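Local coordinates for 70 KDA protein (Xanthomonas sp., PDB 4B2N) that is a dihaem c-type cytochrome that oxidatively cleaves rubber, poly(cis-1,4-isoprene), as a processive dioxygenase, at residues 70-81 with 452-460. Sequence-based numbering, arbitrary orientation.
Sequences LHNPPPPFVNRL and YNNLSPSWT
Arg80 and the backbone of Leu455 carry the polar half of this contact between the proline-rich loop 70-81 and segment 452-460, which contains the short 3-10 turn 453-455. Val78 N gives a nearly straight hydrogen bond to Leu455 O (2.8 Å, N-H...O 165°), and the same carbonyl oxygen lies in the plane of the Phe77 ring, at its edge, 3.3 Å from CD1. With its chain extended from CG to NE, Arg80 reaches past the 3-10 turn, where NH1 donates to Asn454 O at 2.6 Å, nearly in line with that C=O though bent at the hydrogen, and 26° out of the guanidinium plane. A second, weak bond runs from NH1 to Ser456 O, at the edge of the guanidinium and in its plane, so one nitrogen bridges two carbonyls. Trp459 CE3 sits over one guanidinium face, 3.6 Å from Arg80 CZ; the planes are 56° apart and CZ lies near the indole plane, so the indole presents its edge rather than stacking flat. With CG anti to its backbone N, Trp459 turns its six-membered edge to Arg80, while Asn454 CB of its own segment covers the centre of one face.

The apolar half centres on Leu455. Its CD1 packs against Leu70 CB and its CD2 lies 3.8 Å from Arg80 CB, with Leu81 CG a little farther off. Leu70 CD1 makes a CH-pi contact over one face of the Tyr452 ring, 3.9 Å from the centroid, and Leu81 CD1 meets the same ring at CE2. Tyr452 OH is bonded to Val311 N, and its ring stacks with His312. Farther out, Pro457 CG meets Pro76 CB. Leu455 CD1 and Pro457 CG also lie against the carbonyl oxygens of Leu70 and Pro76.

An Asx turn at Asn79, an ST turn at Ser456 and a type I turn from Ser456 to Trp459 shape this peripheral loop-to-loop junction; the side chain of Tyr452 lies about 11 Å from a haem c.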
ATOM      1  N   LEU A  70     -17.868  -1.455  11.476  1.00 15.55           N
ATOM      2  CA  LEU A  70     -18.352  -2.815  11.236  1.00 14.74           C
ATOM      3  C   LEU A  70     -18.604  -3.615  12.515  1.00 15.21           C
ATOM      4  O   LEU A  70     -19.312  -4.659  12.502  1.00 15.11           O
ATOM      5  CB  LEU A  70     -17.306  -3.643  10.398  1.00 14.70           C
ATOM      6  CG  LEU A  70     -17.046  -2.888   9.083  1.00 15.28           C
ATOM      7  CD1 LEU A  70     -15.812  -3.468   8.378  1.00 14.51           C
ATOM      8  CD2 LEU A  70     -18.318  -2.847   8.191  1.00 15.63           C
ATOM      9  N   HIS A  71     -17.982  -3.152  13.618  1.00 15.16           N
ATOM     10  CA  HIS A  71     -18.112  -3.836  14.926  1.00 15.83           C
ATOM     11  C   HIS A  71     -19.462  -3.630  15.550  1.00 17.19           C
ATOM     12  O   HIS A  71     -20.051  -4.553  16.063  1.00 18.35           O
ATOM     13  CB  HIS A  71     -16.940  -3.462  15.856  1.00 16.08           C
ATOM     14  CG  HIS A  71     -15.647  -4.095  15.425  1.00 16.49           C
ATOM     15  ND1 HIS A  71     -14.966  -3.672  14.327  1.00 16.43           N
ATOM     16  CD2 HIS A  71     -14.997  -5.226  15.887  1.00 15.10           C
ATOM     17  CE1 HIS A  71     -13.903  -4.490  14.145  1.00 16.89           C
ATOM     18  NE2 HIS A  71     -13.910  -5.401  15.134  1.00 16.01           N
ATOM     19  N   ASN A  72     -19.987  -2.427  15.417  1.00 17.81           N
ATOM     20  CA  ASN A  72     -21.338  -2.100  15.859  1.00 19.69           C
ATOM     21  C   ASN A  72     -21.986  -1.438  14.644  1.00 17.85           C
ATOM     22  O   ASN A  72     -22.046  -0.189  14.581  1.00 19.13           O
ATOM     23  CB  ASN A  72     -21.227  -1.224  17.124  1.00 20.23           C
ATOM     24  CG  ASN A  72     -20.853  -2.069  18.323  1.00 21.98           C
ATOM     25  OD1 ASN A  72     -21.704  -2.787  18.850  1.00 23.64           O
ATOM     26  ND2 ASN A  72     -19.582  -2.099  18.677  1.00 21.64           N
ATOM     27  N   PRO A  73     -22.401  -2.275  13.650  1.00 17.73           N
ATOM     28  CA  PRO A  73     -22.823  -1.753  12.313  1.00 18.38           C
ATOM     29  C   PRO A  73     -24.190  -1.072  12.365  1.00 20.68           C
ATOM     30  O   PRO A  73     -24.972  -1.315  13.296  1.00 18.55           O
ATOM     31  CB  PRO A  73     -22.824  -2.990  11.409  1.00 18.46           C
ATOM     32  CG  PRO A  73     -23.171  -4.092  12.367  1.00 17.59           C
ATOM     33  CD  PRO A  73     -22.501  -3.740  13.706  1.00 17.98           C
ATOM     34  N   PRO A  74     -24.465  -0.191  11.389  1.00 21.37           N
ATOM     35  CA  PRO A  74     -25.772   0.427  11.316  1.00 25.38           C
ATOM     36  C   PRO A  74     -26.894  -0.644  11.106  1.00 23.32           C
ATOM     37  O   PRO A  74     -26.660  -1.677  10.478  1.00 22.42           O
ATOM     38  CB  PRO A  74     -25.633   1.381  10.095  1.00 25.27           C
ATOM     39  CG  PRO A  74     -24.165   1.420   9.779  1.00 24.93           C
ATOM     40  CD  PRO A  74     -23.606   0.113  10.244  1.00 21.88           C
ATOM     41  N   PRO A  75     -28.119  -0.414  11.626  1.00 27.72           N
ATOM     42  CA  PRO A  75     -29.156  -1.352  11.194  1.00 28.32           C
ATOM     43  C   PRO A  75     -29.265  -1.373   9.666  1.00 26.35           C
ATOM     44  O   PRO A  75     -28.851  -0.414   8.981  1.00 25.77           O
ATOM     45  CB  PRO A  75     -30.447  -0.775  11.822  1.00 30.46           C
ATOM     46  CG  PRO A  75     -29.966  -0.035  13.012  1.00 31.19           C
ATOM     47  CD  PRO A  75     -28.680   0.617  12.528  1.00 29.61           C
ATOM     48  N   PRO A  76     -29.773  -2.476   9.112  1.00 25.54           N
ATOM     49  CA  PRO A  76     -30.265  -3.668   9.820  1.00 23.52           C
ATOM     50  C   PRO A  76     -29.143  -4.718  10.118  1.00 22.99           C
ATOM     51  O   PRO A  76     -29.456  -5.873  10.415  1.00 20.12           O
ATOM     52  CB  PRO A  76     -31.285  -4.230   8.811  1.00 24.02           C
ATOM     53  CG  PRO A  76     -30.644  -3.926   7.460  1.00 23.01           C
ATOM     54  CD  PRO A  76     -29.883  -2.624   7.637  1.00 24.77           C
ATOM     55  N   PHE A  77     -27.868  -4.325  10.097  1.00 20.26           N
ATOM     56  CA  PHE A  77     -26.802  -5.317  10.290  1.00 20.45           C
ATOM     57  C   PHE A  77     -26.710  -5.712  11.732  1.00 20.04           C
ATOM     58  O   PHE A  77     -27.205  -5.004  12.612  1.00 18.25           O
ATOM     59  CB  PHE A  77     -25.466  -4.834   9.766  1.00 20.39           C
ATOM     60  CG  PHE A  77     -25.489  -4.560   8.303  1.00 19.96           C
ATOM     61  CD1 PHE A  77     -25.491  -5.609   7.394  1.00 22.65           C
ATOM     62  CD2 PHE A  77     -25.535  -3.235   7.831  1.00 21.46           C
ATOM     63  CE1 PHE A  77     -25.550  -5.376   6.015  1.00 20.81           C
ATOM     64  CE2 PHE A  77     -25.561  -2.981   6.472  1.00 23.07           C
ATOM     65  CZ  PHE A  77     -25.543  -4.062   5.564  1.00 21.51           C
ATOM     66  N   VAL A  78     -26.111  -6.860  11.986  1.00 18.13           N
ATOM     67  CA  VAL A  78     -26.007  -7.337  13.352  1.00 19.65           C
ATOM     68  C   VAL A  78     -24.523  -7.492  13.697  1.00 19.94           C
ATOM     69  O   VAL A  78     -23.679  -7.548  12.805  1.00 19.03           O
ATOM     70  CB  VAL A  78     -26.714  -8.694  13.586  1.00 20.06           C
ATOM     71  CG1 VAL A  78     -28.222  -8.566  13.435  1.00 23.66           C
ATOM     72  CG2 VAL A  78     -26.110  -9.763  12.698  1.00 20.34           C
ATOM     73  N   ASN A  79     -24.227  -7.476  14.990  1.00 17.63           N
ATOM     74  CA  ASN A  79     -22.888  -7.558  15.470  1.00 17.56           C
ATOM     75  C   ASN A  79     -22.523  -9.023  15.506  1.00 18.22           C
ATOM     76  O   ASN A  79     -23.168  -9.783  16.242  1.00 20.46           O
ATOM     77  CB  ASN A  79     -22.810  -6.965  16.850  1.00 18.02           C
ATOM     78  CG  ASN A  79     -21.466  -7.178  17.497  1.00 17.68           C
ATOM     79  OD1 ASN A  79     -20.483  -7.486  16.835  1.00 17.46           O
ATOM     80  ND2 ASN A  79     -21.410  -6.989  18.782  1.00 19.04           N
ATOM     81  N   ARG A  80     -21.495  -9.417  14.756  1.00 16.23           N
ATOM     82  CA  ARG A  80     -20.905 -10.756  14.967  1.00 17.09           C
ATOM     83  C   ARG A  80     -19.362 -10.755  15.104  1.00 18.43           C
ATOM     84  O   ARG A  80     -18.730 -11.835  15.036  1.00 17.97           O
ATOM     85  CB  ARG A  80     -21.237 -11.751  13.823  1.00 19.27           C
ATOM     86  CG  ARG A  80     -22.675 -12.266  13.752  1.00 21.20           C
ATOM     87  CD  ARG A  80     -22.818 -13.426  12.749  1.00 22.08           C
ATOM     88  NE  ARG A  80     -24.146 -14.066  12.925  1.00 21.38           N
ATOM     89  CZ  ARG A  80     -25.216 -13.643  12.276  1.00 23.86           C
ATOM     90  NH1 ARG A  80     -25.148 -12.619  11.425  1.00 22.77           N
ATOM     91  NH2 ARG A  80     -26.363 -14.202  12.458  1.00 21.05           N
ATOM     92  N   LEU A  81     -18.746  -9.591  15.254  1.00 15.18           N
ATOM     93  CA  LEU A  81     -17.257  -9.502  15.423  1.00 15.58           C
ATOM     94  C   LEU A  81     -16.870  -9.468  16.897  1.00 16.52           C
ATOM     95  O   LEU A  81     -17.573  -8.791  17.691  1.00 18.52           O
ATOM     96  CB  LEU A  81     -16.727  -8.218  14.753  1.00 14.80           C
ATOM     97  CG  LEU A  81     -16.989  -8.098  13.267  1.00 15.32           C
ATOM     98  CD1 LEU A  81     -16.287  -6.850  12.704  1.00 13.81           C
ATOM     99  CD2 LEU A  81     -16.518  -9.395  12.605  1.00 15.88           C
ATOM    100  N   TYR A 452     -17.918  -8.549   4.665  1.00 14.53           N
ATOM    101  CA  TYR A 452     -18.449  -8.966   5.985  1.00 15.15           C
ATOM    102  C   TYR A 452     -19.968  -9.226   5.931  1.00 15.64           C
ATOM    103  O   TYR A 452     -20.767  -8.626   6.730  1.00 17.33           O
ATOM    104  CB  TYR A 452     -18.217  -7.871   7.056  1.00 16.31           C
ATOM    105  CG  TYR A 452     -16.816  -7.614   7.495  1.00 16.20           C
ATOM    106  CD1 TYR A 452     -15.876  -7.007   6.634  1.00 16.28           C
ATOM    107  CD2 TYR A 452     -16.420  -7.946   8.789  1.00 15.71           C
ATOM    108  CE1 TYR A 452     -14.586  -6.696   7.077  1.00 15.95           C
ATOM    109  CE2 TYR A 452     -15.121  -7.625   9.269  1.00 16.86           C
ATOM    110  CZ  TYR A 452     -14.231  -7.015   8.401  1.00 17.09           C
ATOM    111  OH  TYR A 452     -12.979  -6.765   8.860  1.00 18.11           O
ATOM    112  N   ASN A 453     -20.388  -9.965   4.926  1.00 16.00           N
ATOM    113  CA  ASN A 453     -21.798 -10.336   4.793  1.00 15.98           C
ATOM    114  C   ASN A 453     -22.226 -11.248   5.924  1.00 16.31           C
ATOM    115  O   ASN A 453     -23.381 -11.501   6.072  1.00 16.71           O
ATOM    116  CB  ASN A 453     -22.189 -10.851   3.369  1.00 15.59           C
ATOM    117  CG  ASN A 453     -21.894 -12.336   3.138  1.00 16.75           C
ATOM    118  OD1 ASN A 453     -20.969 -12.906   3.752  1.00 16.00           O
ATOM    119  ND2 ASN A 453     -22.635 -12.960   2.211  1.00 16.20           N
ATOM    120  N   ASN A 454     -21.304 -11.692   6.762  1.00 16.07           N
ATOM    121  CA  ASN A 454     -21.740 -12.408   7.966  1.00 18.02           C
ATOM    122  C   ASN A 454     -22.481 -11.480   8.948  1.00 19.03           C
ATOM    123  O   ASN A 454     -23.138 -11.974   9.871  1.00 21.23           O
ATOM    124  CB  ASN A 454     -20.581 -13.116   8.650  1.00 20.63           C
ATOM    125  CG  ASN A 454     -19.526 -12.148   9.153  1.00 21.87           C
ATOM    126  OD1 ASN A 454     -19.082 -12.261  10.304  1.00 25.45           O
ATOM    127  ND2 ASN A 454     -19.119 -11.193   8.308  1.00 18.43           N
ATOM    128  N   LEU A 455     -22.415 -10.166   8.738  1.00 16.22           N
ATOM    129  CA  LEU A 455     -23.135  -9.220   9.563  1.00 18.08           C
ATOM    130  C   LEU A 455     -24.559  -8.916   9.041  1.00 19.36           C
ATOM    131  O   LEU A 455     -25.284  -8.068   9.607  1.00 21.11           O
ATOM    132  CB  LEU A 455     -22.348  -7.906   9.676  1.00 15.73           C
ATOM    133  CG  LEU A 455     -20.901  -8.096  10.067  1.00 15.43           C
ATOM    134  CD1 LEU A 455     -20.277  -6.716  10.138  1.00 15.01           C
ATOM    135  CD2 LEU A 455     -20.796  -8.835  11.420  1.00 16.10           C
ATOM    136  N   SER A 456     -24.931  -9.552   7.938  1.00 20.85           N
ATOM    137  CA  SER A 456     -26.295  -9.415   7.429  1.00 20.86           C
ATOM    138  C   SER A 456     -27.279 -10.083   8.368  1.00 20.86           C
ATOM    139  O   SER A 456     -26.938 -11.109   8.947  1.00 18.79           O
ATOM    140  CB  SER A 456     -26.407 -10.182   6.112  1.00 23.39           C
ATOM    141  OG  SER A 456     -27.752 -10.149   5.649  1.00 26.87           O
ATOM    142  N   PRO A 457     -28.480  -9.503   8.534  1.00 21.81           N
ATOM    143  CA  PRO A 457     -29.397 -10.249   9.404  1.00 23.79           C
ATOM    144  C   PRO A 457     -29.858 -11.573   8.767  1.00 28.70           C
ATOM    145  O   PRO A 457     -30.311 -12.480   9.486  1.00 33.69           O
ATOM    146  CB  PRO A 457     -30.566  -9.299   9.631  1.00 25.43           C
ATOM    147  CG  PRO A 457     -30.437  -8.265   8.536  1.00 24.69           C
ATOM    148  CD  PRO A 457     -28.973  -8.176   8.154  1.00 22.84           C
ATOM    149  N   SER A 458     -29.680 -11.702   7.454  1.00 30.54           N
ATOM    150  CA  SER A 458     -30.176 -12.847   6.671  1.00 31.63           C
ATOM    151  C   SER A 458     -29.159 -13.935   6.672  1.00 33.50           C
ATOM    152  O   SER A 458     -29.429 -14.997   6.166  1.00 34.01           O
ATOM    153  CB  SER A 458     -30.383 -12.476   5.187  1.00 30.45           C
ATOM    154  OG  SER A 458     -30.893 -11.178   4.970  1.00 36.39           O
ATOM    155  N   TRP A 459     -27.962 -13.681   7.201  1.00 33.08           N
ATOM    156  CA  TRP A 459     -26.891 -14.650   7.102  1.00 30.50           C
ATOM    157  C   TRP A 459     -27.085 -15.654   8.165  1.00 36.67           C
ATOM    158  O   TRP A 459     -27.070 -15.332   9.350  1.00 38.42           O
ATOM    159  CB  TRP A 459     -25.511 -13.954   7.243  1.00 26.98           C
ATOM    160  CG  TRP A 459     -24.208 -14.768   7.138  1.00 22.85           C
ATOM    161  CD1 TRP A 459     -23.423 -14.979   5.983  1.00 23.92           C
ATOM    162  CD2 TRP A 459     -23.442 -15.398   8.220  1.00 24.51           C
ATOM    163  NE1 TRP A 459     -22.312 -15.731   6.260  1.00 23.26           N
ATOM    164  CE2 TRP A 459     -22.235 -15.977   7.598  1.00 22.83           C
ATOM    165  CE3 TRP A 459     -23.614 -15.526   9.620  1.00 23.61           C
ATOM    166  CZ2 TRP A 459     -21.272 -16.604   8.340  1.00 24.36           C
ATOM    167  CZ3 TRP A 459     -22.643 -16.190  10.350  1.00 22.97           C
ATOM    168  CH2 TRP A 459     -21.489 -16.726   9.732  1.00 25.76           C
ATOM    169  N   THR A 460     -27.257 -16.906   7.773  1.00 41.87           N
ATOM    170  CA  THR A 460     -26.786 -17.958   8.678  1.00 45.88           C
ATOM    171  C   THR A 460     -25.412 -18.319   8.152  1.00 40.41           C
ATOM    172  O   THR A 460     -25.146 -18.118   6.973  1.00 44.49           O
ATOM    173  CB  THR A 460     -27.626 -19.242   8.622  1.00 48.11           C
ATOM    174  OG1 THR A 460     -28.117 -19.560   9.935  1.00 60.07           O
ATOM    175  CG2 THR A 460     -26.776 -20.416   8.052  1.00 46.75           C
TER